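Local coordinates for acetyltransferase, GNAT family (Streptococcus agalactiae 2603V/R, PDB 2Q7B), which probably transfers an acetyl group to an amine as a GNAT-type N-acetyltransferase, its substrate not established, at residues Y25-I39 against M53-Q67. Numbering follows the deposited sequence. Where two conformers were deposited one is given.
Sequences YENNPYHLAQLVDLI and MAEQDDIFQIENYYQ
Tyr-25 and Ile-62 face each other with their CA atoms 7.8 Å apart, and from there the loop and first helical turns of 25-39 run beside the 3-10 segment and short helix of 53-67. CD1 of Ile-62 sits over the centre of one face of the Tyr-25 ring, 3.9 Å from its centroid and 7° off the normal, a CH-pi contact. The same methyl meets Leu-35 CD2 tip to tip. Ile-39 CD1 meets Ile-59 CD1 end-on at 3.6 Å. With its CG2 anti to the backbone N, Ile-39 lays that methyl against Gln-56 NE2 and the CE methyl of Met-53, a selenomethionine; the Gln-56 nitrogen donates to Gln-43, and its OE1 bonds Lys-100. Val-36 CG2 comes obliquely to the Phe-60 ring, 3.9 Å from CE1, while Ile-59 CG2 covers one face of that ring. Leu-32 CD1 lies 3.5 Å from Ile-59 O and against Ile-59 CG2, its CD2 near the Phe-60 ring. Gln-67 NE2 donates to Tyr-25 O at 2.9 Å in a nearly straight bond (178°), and also bonds Gln-72 OE1. A water donates to Asn-27 OD1 and accepts from Glu-63 N at 2.9 Å. Met-53 N bonds Asp-37 of the second subunit. Apolar methyls and two rings thus join the loop and helix of 25-39 to 53-67 in a largely buried contact, while the Gln-67 amide and the bridging water tie the loop at 25-27 to both ends of helix 62-67, Glu-63 OE1 adding only a weak bond with Asn-27 ND2.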
ATOM      1  N   TYR A  25       5.478   9.290  13.083  1.00 34.68           N
ATOM      2  CA  TYR A  25       4.493   9.276  12.007  1.00 35.65           C
ATOM      3  C   TYR A  25       3.265  10.151  12.365  1.00 35.43           C
ATOM      4  O   TYR A  25       2.874  10.241  13.523  1.00 36.15           O
ATOM      5  CB  TYR A  25       4.060   7.832  11.666  1.00 36.91           C
ATOM      6  CG  TYR A  25       3.013   7.780  10.569  1.00 40.07           C
ATOM      7  CD1 TYR A  25       3.385   7.770   9.224  1.00 42.23           C
ATOM      8  CD2 TYR A  25       1.649   7.784  10.873  1.00 35.92           C
ATOM      9  CE1 TYR A  25       2.431   7.771   8.205  1.00 41.39           C
ATOM     10  CE2 TYR A  25       0.684   7.762   9.851  1.00 38.38           C
ATOM     11  CZ  TYR A  25       1.093   7.768   8.516  1.00 42.15           C
ATOM     12  OH  TYR A  25       0.155   7.775   7.493  1.00 47.80           O
ATOM     13  N   GLU A  26       2.725  10.845  11.368  1.00 36.36           N
ATOM     14  CA  GLU A  26       1.484  11.612  11.482  1.00 37.91           C
ATOM     15  C   GLU A  26       0.689  11.289  10.223  1.00 36.68           C
ATOM     16  O   GLU A  26       1.272  11.158   9.144  1.00 35.19           O
ATOM     17  CB  GLU A  26       1.714  13.110  11.492  1.00 38.67           C
ATOM     18  CG  GLU A  26       2.654  13.645  12.544  1.00 49.94           C
ATOM     19  CD  GLU A  26       2.795  15.159  12.449  1.00 45.90           C
ATOM     20  OE1 GLU A  26       1.751  15.850  12.446  1.00 60.25           O
ATOM     21  OE2 GLU A  26       3.945  15.641  12.371  1.00 61.48           O
ATOM     22  N   ASN A  27      -0.627  11.183  10.343  1.00 36.05           N
ATOM     23  CA  ASN A  27      -1.463  10.815   9.204  1.00 38.20           C
ATOM     24  C   ASN A  27      -1.173  11.770   8.068  1.00 36.50           C
ATOM     25  O   ASN A  27      -1.306  12.972   8.207  1.00 34.66           O
ATOM     26  CB  ASN A  27      -2.971  10.799   9.567  1.00 39.34           C
ATOM     27  CG  ASN A  27      -3.342   9.708  10.625  1.00 49.26           C
ATOM     28  OD1 ASN A  27      -2.667   8.669  10.764  1.00 52.04           O
ATOM     29  ND2 ASN A  27      -4.444   9.947  11.354  1.00 55.47           N
ATOM     30  N   ASN A  28      -0.735  11.209   6.947  1.00 37.41           N
ATOM     31  CA  ASN A  28      -0.340  11.969   5.775  1.00 36.27           C
ATOM     32  C   ASN A  28      -0.383  10.971   4.609  1.00 36.17           C
ATOM     33  O   ASN A  28       0.468  10.090   4.544  1.00 33.70           O
ATOM     34  CB  ASN A  28       1.072  12.557   6.023  1.00 36.84           C
ATOM     35  CG  ASN A  28       1.621  13.332   4.834  1.00 38.78           C
ATOM     36  OD1 ASN A  28       1.424  12.937   3.692  1.00 38.01           O
ATOM     37  ND2 ASN A  28       2.332  14.439   5.106  1.00 35.46           N
ATOM     38  N   PRO A  29      -1.374  11.099   3.686  1.00 36.76           N
ATOM     39  CA  PRO A  29      -1.494  10.109   2.593  1.00 36.82           C
ATOM     40  C   PRO A  29      -0.279  10.042   1.655  1.00 36.96           C
ATOM     41  O   PRO A  29      -0.018   8.996   1.068  1.00 35.55           O
ATOM     42  CB  PRO A  29      -2.747  10.570   1.828  1.00 37.68           C
ATOM     43  CG  PRO A  29      -2.870  12.042   2.119  1.00 36.54           C
ATOM     44  CD  PRO A  29      -2.384  12.173   3.553  1.00 38.33           C
ATOM     45  N   TYR A  30       0.462  11.141   1.532  0.50 37.95           N
ATOM     46  CA  TYR A  30       1.646  11.176   0.677  0.50 39.20           C
ATOM     47  C   TYR A  30       2.746  10.338   1.321  0.50 38.77           C
ATOM     48  O   TYR A  30       3.347   9.477   0.666  0.50 37.75           O
ATOM     49  CB  TYR A  30       2.074  12.626   0.389  0.50 40.48           C
ATOM     50  CG  TYR A  30       0.947  13.412  -0.249  0.50 42.85           C
ATOM     51  CD1 TYR A  30       0.730  13.371  -1.627  0.50 48.01           C
ATOM     52  CD2 TYR A  30       0.060  14.151   0.530  0.50 48.20           C
ATOM     53  CE1 TYR A  30      -0.325  14.063  -2.214  0.50 40.46           C
ATOM     54  CE2 TYR A  30      -1.004  14.847  -0.047  0.50 46.89           C
ATOM     55  CZ  TYR A  30      -1.189  14.798  -1.417  0.50 46.10           C
ATOM     56  OH  TYR A  30      -2.236  15.496  -1.984  0.50 43.93           O
ATOM     57  N   HIS A  31       2.977  10.533   2.617  1.00 37.57           N
ATOM     58  CA  HIS A  31       3.977   9.727   3.306  1.00 35.81           C
ATOM     59  C   HIS A  31       3.571   8.261   3.405  1.00 34.53           C
ATOM     60  O   HIS A  31       4.423   7.364   3.344  1.00 33.78           O
ATOM     61  CB  HIS A  31       4.244  10.233   4.735  1.00 34.96           C
ATOM     62  CG  HIS A  31       4.941  11.547   4.792  1.00 35.62           C
ATOM     63  ND1 HIS A  31       4.914  12.355   5.913  1.00 34.45           N
ATOM     64  CD2 HIS A  31       5.657  12.214   3.856  1.00 35.31           C
ATOM     65  CE1 HIS A  31       5.615  13.447   5.668  1.00 37.65           C
ATOM     66  NE2 HIS A  31       6.068  13.389   4.428  1.00 33.65           N
ATOM     67  N   LEU A  32       2.278   8.017   3.576  1.00 34.56           N
ATOM     68  CA  LEU A  32       1.785   6.660   3.706  1.00 34.32           C
ATOM     69  C   LEU A  32       2.043   5.892   2.417  1.00 34.31           C
ATOM     70  O   LEU A  32       2.458   4.750   2.466  1.00 36.47           O
ATOM     71  CB  LEU A  32       0.304   6.635   4.098  1.00 32.70           C
ATOM     72  CG  LEU A  32      -0.335   5.238   4.273  1.00 35.13           C
ATOM     73  CD1 LEU A  32       0.467   4.367   5.257  1.00 39.94           C
ATOM     74  CD2 LEU A  32      -1.770   5.331   4.699  1.00 35.72           C
ATOM     75  N   ALA A  33       1.815   6.538   1.277  1.00 34.69           N
ATOM     76  CA  ALA A  33       2.077   5.927  -0.031  1.00 32.77           C
ATOM     77  C   ALA A  33       3.548   5.585  -0.166  1.00 32.96           C
ATOM     78  O   ALA A  33       3.895   4.489  -0.576  1.00 33.27           O
ATOM     79  CB  ALA A  33       1.649   6.840  -1.147  1.00 33.37           C
ATOM     80  N   GLN A  34       4.401   6.531   0.207  1.00 33.83           N
ATOM     81  CA  GLN A  34       5.840   6.349   0.177  1.00 34.05           C
ATOM     82  C   GLN A  34       6.296   5.254   1.135  1.00 33.08           C
ATOM     83  O   GLN A  34       7.249   4.518   0.834  1.00 32.85           O
ATOM     84  CB  GLN A  34       6.546   7.645   0.545  1.00 32.92           C
ATOM     85  CG  GLN A  34       6.388   8.777  -0.437  1.00 37.07           C
ATOM     86  CD  GLN A  34       6.701  10.123   0.179  1.00 38.07           C
ATOM     87  OE1 GLN A  34       7.137  10.213   1.316  1.00 39.33           O
ATOM     88  NE2 GLN A  34       6.466  11.176  -0.567  1.00 35.75           N
ATOM     89  N   LEU A  35       5.644   5.164   2.292  1.00 32.56           N
ATOM     90  CA  LEU A  35       5.958   4.113   3.271  1.00 32.86           C
ATOM     91  C   LEU A  35       5.641   2.737   2.703  1.00 32.79           C
ATOM     92  O   LEU A  35       6.428   1.812   2.834  1.00 35.58           O
ATOM     93  CB  LEU A  35       5.179   4.313   4.556  1.00 33.76           C
ATOM     94  CG  LEU A  35       5.353   3.281   5.675  1.00 32.45           C
ATOM     95  CD1 LEU A  35       6.823   3.129   6.085  1.00 32.56           C
ATOM     96  CD2 LEU A  35       4.521   3.735   6.839  1.00 37.80           C
ATOM     97  N   VAL A  36       4.466   2.612   2.089  1.00 34.05           N
ATOM     98  CA  VAL A  36       4.057   1.367   1.436  1.00 32.65           C
ATOM     99  C   VAL A  36       5.056   0.958   0.361  1.00 32.42           C
ATOM    100  O   VAL A  36       5.421  -0.217   0.272  1.00 32.05           O
ATOM    101  CB  VAL A  36       2.613   1.475   0.869  1.00 32.29           C
ATOM    102  CG1 VAL A  36       2.227   0.262   0.003  1.00 37.11           C
ATOM    103  CG2 VAL A  36       1.617   1.664   2.021  1.00 33.51           C
ATOM    104  N   ASP A  37       5.541   1.924  -0.434  1.00 34.41           N
ATOM    105  CA  ASP A  37       6.545   1.639  -1.469  1.00 31.53           C
ATOM    106  C   ASP A  37       7.852   1.158  -0.848  1.00 31.72           C
ATOM    107  O   ASP A  37       8.490   0.267  -1.374  1.00 32.45           O
ATOM    108  CB  ASP A  37       6.821   2.858  -2.373  1.00 32.13           C
ATOM    109  CG  ASP A  37       5.643   3.220  -3.285  1.00 36.55           C
ATOM    110  OD1 ASP A  37       4.826   2.332  -3.656  1.00 32.71           O
ATOM    111  OD2 ASP A  37       5.572   4.407  -3.683  1.00 34.10           O
ATOM    112  N   LEU A  38       8.252   1.765   0.256  1.00 33.17           N
ATOM    113  CA  LEU A  38       9.478   1.364   0.972  1.00 33.09           C
ATOM    114  C   LEU A  38       9.377  -0.056   1.492  1.00 31.42           C
ATOM    115  O   LEU A  38      10.276  -0.869   1.300  1.00 32.79           O
ATOM    116  CB  LEU A  38       9.735   2.327   2.142  1.00 32.22           C
ATOM    117  CG  LEU A  38      10.809   1.936   3.167  1.00 35.03           C
ATOM    118  CD1 LEU A  38      12.201   1.865   2.541  1.00 33.53           C
ATOM    119  CD2 LEU A  38      10.808   2.913   4.265  1.00 35.37           C
ATOM    120  N   ILE A  39       8.265  -0.345   2.163  1.00 30.96           N
ATOM    121  CA  ILE A  39       8.032  -1.669   2.731  1.00 32.80           C
ATOM    122  C   ILE A  39       7.990  -2.719   1.636  1.00 31.98           C
ATOM    123  O   ILE A  39       8.658  -3.747   1.742  1.00 32.45           O
ATOM    124  CB  ILE A  39       6.745  -1.710   3.599  1.00 29.39           C
ATOM    125  CG1 ILE A  39       6.874  -0.762   4.806  1.00 35.78           C
ATOM    126  CG2 ILE A  39       6.457  -3.135   4.039  1.00 34.99           C
ATOM    127  CD1 ILE A  39       5.598  -0.577   5.577  1.00 37.89           C
HETATM  128  N   MSE A  53       0.286  -6.745   2.010  1.00 33.83           N
HETATM  129  CA  MSE A  53      -0.020  -5.647   2.905  1.00 33.55           C
HETATM  130  C   MSE A  53      -1.161  -6.055   3.871  1.00 33.47           C
HETATM  131  O   MSE A  53      -1.203  -5.587   5.008  1.00 34.22           O
HETATM  132  CB  MSE A  53      -0.402  -4.385   2.118  1.00 34.31           C
HETATM  133  CG  MSE A  53       0.742  -3.841   1.254  1.00 39.29           C
HETATM  134 SE   MSE A  53       2.216  -3.277   2.391  0.75 44.57          SE
HETATM  135  CE  MSE A  53       3.449  -3.929   1.531  1.00 39.23           C
ATOM    136  N   ALA A  54      -2.057  -6.942   3.432  1.00 34.71           N
ATOM    137  CA  ALA A  54      -3.130  -7.468   4.290  1.00 34.81           C
ATOM    138  C   ALA A  54      -2.564  -8.254   5.487  1.00 35.72           C
ATOM    139  O   ALA A  54      -3.243  -8.385   6.500  1.00 39.02           O
ATOM    140  CB  ALA A  54      -4.098  -8.332   3.502  1.00 37.16           C
ATOM    141  N   GLU A  55      -1.333  -8.762   5.368  0.50 33.89           N
ATOM    142  CA  GLU A  55      -0.666  -9.465   6.461  0.50 35.52           C
ATOM    143  C   GLU A  55      -0.040  -8.501   7.463  0.50 35.66           C
ATOM    144  O   GLU A  55       0.495  -8.942   8.478  0.50 35.62           O
ATOM    145  CB  GLU A  55       0.450 -10.385   5.946  0.50 36.20           C
ATOM    146  CG  GLU A  55       0.023 -11.475   4.994  0.50 37.96           C
ATOM    147  CD  GLU A  55       1.216 -12.261   4.469  0.50 39.72           C
ATOM    148  OE1 GLU A  55       2.000 -12.788   5.293  0.50 42.10           O
ATOM    149  OE2 GLU A  55       1.362 -12.354   3.229  0.50 43.37           O
ATOM    150  N   GLN A  56      -0.098  -7.197   7.192  1.00 35.57           N
ATOM    151  CA  GLN A  56       0.485  -6.194   8.075  1.00 37.39           C
ATOM    152  C   GLN A  56      -0.327  -4.924   7.947  1.00 35.10           C
ATOM    153  O   GLN A  56       0.196  -3.839   7.703  1.00 37.22           O
ATOM    154  CB  GLN A  56       1.958  -5.977   7.736  1.00 38.10           C
ATOM    155  CG  GLN A  56       2.198  -5.760   6.243  1.00 40.05           C
ATOM    156  CD  GLN A  56       3.643  -5.813   5.827  1.00 40.88           C
ATOM    157  OE1 GLN A  56       4.538  -6.017   6.650  1.00 41.78           O
ATOM    158  NE2 GLN A  56       3.884  -5.607   4.521  1.00 36.80           N
ATOM    159  N   ASP A  57      -1.626  -5.071   8.164  1.00 35.15           N
ATOM    160  CA  ASP A  57      -2.557  -3.946   8.023  1.00 35.77           C
ATOM    161  C   ASP A  57      -2.421  -2.868   9.127  1.00 34.64           C
ATOM    162  O   ASP A  57      -3.034  -1.814   9.026  1.00 33.76           O
ATOM    163  CB  ASP A  57      -3.993  -4.445   7.844  1.00 36.65           C
ATOM    164  CG  ASP A  57      -4.473  -5.290   9.023  1.00 43.01           C
ATOM    165  OD1 ASP A  57      -4.300  -4.847  10.172  1.00 49.39           O
ATOM    166  OD2 ASP A  57      -5.000  -6.388   8.796  1.00 56.48           O
ATOM    167  N   ASP A  58      -1.617  -3.138  10.164  1.00 34.50           N
ATOM    168  CA  ASP A  58      -1.223  -2.120  11.165  1.00 36.38           C
ATOM    169  C   ASP A  58      -0.626  -0.835  10.499  1.00 35.66           C
ATOM    170  O   ASP A  58      -0.708   0.272  11.035  1.00 34.51           O
ATOM    171  CB  ASP A  58      -0.198  -2.697  12.173  1.00 36.97           C
ATOM    172  CG  ASP A  58       0.956  -3.483  11.496  1.00 35.22           C
ATOM    173  OD1 ASP A  58       0.702  -4.618  11.022  1.00 38.86           O
ATOM    174  OD2 ASP A  58       2.111  -3.014  11.478  1.00 39.88           O
ATOM    175  N   ILE A  59      -0.048  -1.010   9.319  1.00 36.49           N
ATOM    176  CA  ILE A  59       0.518   0.077   8.490  1.00 37.41           C
ATOM    177  C   ILE A  59      -0.542   1.125   8.127  1.00 34.49           C
ATOM    178  O   ILE A  59      -0.222   2.305   7.968  1.00 36.09           O
ATOM    179  CB  ILE A  59       1.171  -0.536   7.182  1.00 40.18           C
ATOM    180  CG1 ILE A  59       2.402  -1.385   7.549  1.00 45.79           C
ATOM    181  CG2 ILE A  59       1.538   0.505   6.165  1.00 46.71           C
ATOM    182  CD1 ILE A  59       3.388  -0.701   8.418  1.00 52.70           C
ATOM    183  N   PHE A  60      -1.794   0.686   8.026  1.00 35.76           N
ATOM    184  CA  PHE A  60      -2.933   1.539   7.658  1.00 36.64           C
ATOM    185  C   PHE A  60      -3.707   2.089   8.873  1.00 36.46           C
ATOM    186  O   PHE A  60      -4.702   2.790   8.727  1.00 35.45           O
ATOM    187  CB  PHE A  60      -3.834   0.773   6.656  1.00 35.79           C
ATOM    188  CG  PHE A  60      -3.071   0.298   5.456  1.00 33.77           C
ATOM    189  CD1 PHE A  60      -2.714   1.179   4.454  1.00 41.89           C
ATOM    190  CD2 PHE A  60      -2.607  -0.992   5.379  1.00 34.57           C
ATOM    191  CE1 PHE A  60      -1.952   0.770   3.381  1.00 40.80           C
ATOM    192  CE2 PHE A  60      -1.836  -1.410   4.296  1.00 37.00           C
ATOM    193  CZ  PHE A  60      -1.504  -0.526   3.299  1.00 38.20           C
ATOM    194  N   GLN A  61      -3.211   1.791  10.071  1.00 37.01           N
ATOM    195  CA  GLN A  61      -3.814   2.258  11.316  1.00 35.53           C
ATOM    196  C   GLN A  61      -2.703   2.445  12.337  1.00 32.61           C
ATOM    197  O   GLN A  61      -2.796   1.954  13.455  1.00 31.71           O
ATOM    198  CB  GLN A  61      -4.868   1.266  11.810  1.00 35.88           C
ATOM    199  CG  GLN A  61      -4.408  -0.187  11.913  1.00 38.18           C
ATOM    200  CD  GLN A  61      -5.570  -1.163  12.147  1.00 38.90           C
ATOM    201  OE1 GLN A  61      -6.445  -0.889  12.939  1.00 45.83           O
ATOM    202  NE2 GLN A  61      -5.557  -2.305  11.456  1.00 44.12           N
ATOM    203  N   ILE A  62      -1.659   3.169  11.938  1.00 33.02           N
ATOM    204  CA  ILE A  62      -0.472   3.374  12.784  1.00 34.42           C
ATOM    205  C   ILE A  62      -0.800   4.036  14.112  1.00 35.91           C
ATOM    206  O   ILE A  62      -0.297   3.604  15.148  1.00 33.86           O
ATOM    207  CB  ILE A  62       0.648   4.142  12.036  1.00 35.06           C
ATOM    208  CG1 ILE A  62       1.273   3.217  10.985  1.00 34.18           C
ATOM    209  CG2 ILE A  62       1.706   4.641  12.994  1.00 35.20           C
ATOM    210  CD1 ILE A  62       2.171   3.902   9.990  1.00 37.02           C
ATOM    211  N   GLU A  63      -1.640   5.074  14.083  1.00 36.02           N
ATOM    212  CA  GLU A  63      -2.003   5.794  15.299  1.00 39.85           C
ATOM    213  C   GLU A  63      -2.681   4.885  16.332  1.00 37.34           C
ATOM    214  O   GLU A  63      -2.312   4.881  17.493  1.00 39.20           O
ATOM    215  CB  GLU A  63      -2.862   7.026  14.970  1.00 38.29           C
ATOM    216  CG  GLU A  63      -3.195   7.905  16.176  1.00 49.64           C
ATOM    217  CD  GLU A  63      -4.005   9.168  15.831  1.00 49.26           C
ATOM    218  OE1 GLU A  63      -4.205   9.467  14.629  1.00 61.60           O
ATOM    219  OE2 GLU A  63      -4.435   9.862  16.786  1.00 64.66           O
ATOM    220  N   ASN A  64      -3.650   4.100  15.906  1.00 37.00           N
ATOM    221  CA  ASN A  64      -4.346   3.222  16.825  1.00 38.27           C
ATOM    222  C   ASN A  64      -3.556   2.009  17.250  1.00 36.42           C
ATOM    223  O   ASN A  64      -3.648   1.593  18.384  1.00 37.27           O
ATOM    224  CB  ASN A  64      -5.663   2.750  16.217  1.00 38.63           C
ATOM    225  CG  ASN A  64      -6.694   3.860  16.126  1.00 46.26           C
ATOM    226  OD1 ASN A  64      -6.464   4.986  16.567  1.00 56.38           O
ATOM    227  ND2 ASN A  64      -7.846   3.540  15.558  1.00 55.07           N
ATOM    228  N   TYR A  65      -2.773   1.449  16.335  1.00 37.41           N
ATOM    229  CA  TYR A  65      -2.064   0.210  16.596  1.00 35.76           C
ATOM    230  C   TYR A  65      -0.807   0.455  17.407  1.00 35.11           C
ATOM    231  O   TYR A  65      -0.528  -0.274  18.340  1.00 32.17           O
ATOM    232  CB  TYR A  65      -1.764  -0.481  15.275  1.00 37.66           C
ATOM    233  CG  TYR A  65      -1.239  -1.887  15.389  1.00 36.33           C
ATOM    234  CD1 TYR A  65       0.122  -2.124  15.598  1.00 39.47           C
ATOM    235  CD2 TYR A  65      -2.090  -2.979  15.230  1.00 40.17           C
ATOM    236  CE1 TYR A  65       0.618  -3.394  15.671  1.00 42.73           C
ATOM    237  CE2 TYR A  65      -1.598  -4.269  15.326  1.00 39.02           C
ATOM    238  CZ  TYR A  65      -0.251  -4.460  15.542  1.00 41.90           C
ATOM    239  OH  TYR A  65       0.272  -5.722  15.624  1.00 51.96           O
ATOM    240  N   TYR A  66      -0.043   1.483  17.046  1.00 35.20           N
ATOM    241  CA  TYR A  66       1.216   1.786  17.730  1.00 33.76           C
ATOM    242  C   TYR A  66       1.103   2.925  18.732  1.00 34.24           C
ATOM    243  O   TYR A  66       1.286   2.732  19.925  1.00 32.10           O
ATOM    244  CB  TYR A  66       2.327   2.141  16.708  1.00 33.61           C
ATOM    245  CG  TYR A  66       2.705   0.996  15.805  1.00 31.42           C
ATOM    246  CD1 TYR A  66       3.592   0.026  16.226  1.00 27.66           C
ATOM    247  CD2 TYR A  66       2.133   0.853  14.555  1.00 32.36           C
ATOM    248  CE1 TYR A  66       3.937  -1.049  15.406  1.00 33.72           C
ATOM    249  CE2 TYR A  66       2.475  -0.206  13.726  1.00 33.35           C
ATOM    250  CZ  TYR A  66       3.377  -1.154  14.164  1.00 35.82           C
ATOM    251  OH  TYR A  66       3.682  -2.213  13.346  1.00 39.52           O
ATOM    252  N   GLN A  67       0.762   4.101  18.222  1.00 33.66           N
ATOM    253  CA  GLN A  67       0.848   5.334  18.991  1.00 33.64           C
ATOM    254  C   GLN A  67      -0.108   5.484  20.164  1.00 33.13           C
ATOM    255  O   GLN A  67       0.285   6.010  21.190  1.00 33.03           O
ATOM    256  CB  GLN A  67       0.779   6.532  18.039  1.00 32.50           C
ATOM    257  CG  GLN A  67       1.949   6.534  17.047  1.00 32.08           C
ATOM    258  CD  GLN A  67       1.818   7.592  15.972  1.00 35.01           C
ATOM    259  OE1 GLN A  67       0.716   7.858  15.482  1.00 37.20           O
ATOM    260  NE2 GLN A  67       2.944   8.182  15.580  1.00 31.66           N
TER
HETATM  261  O   HOH W   1      -2.927   6.209  11.739  1.00 39.63           O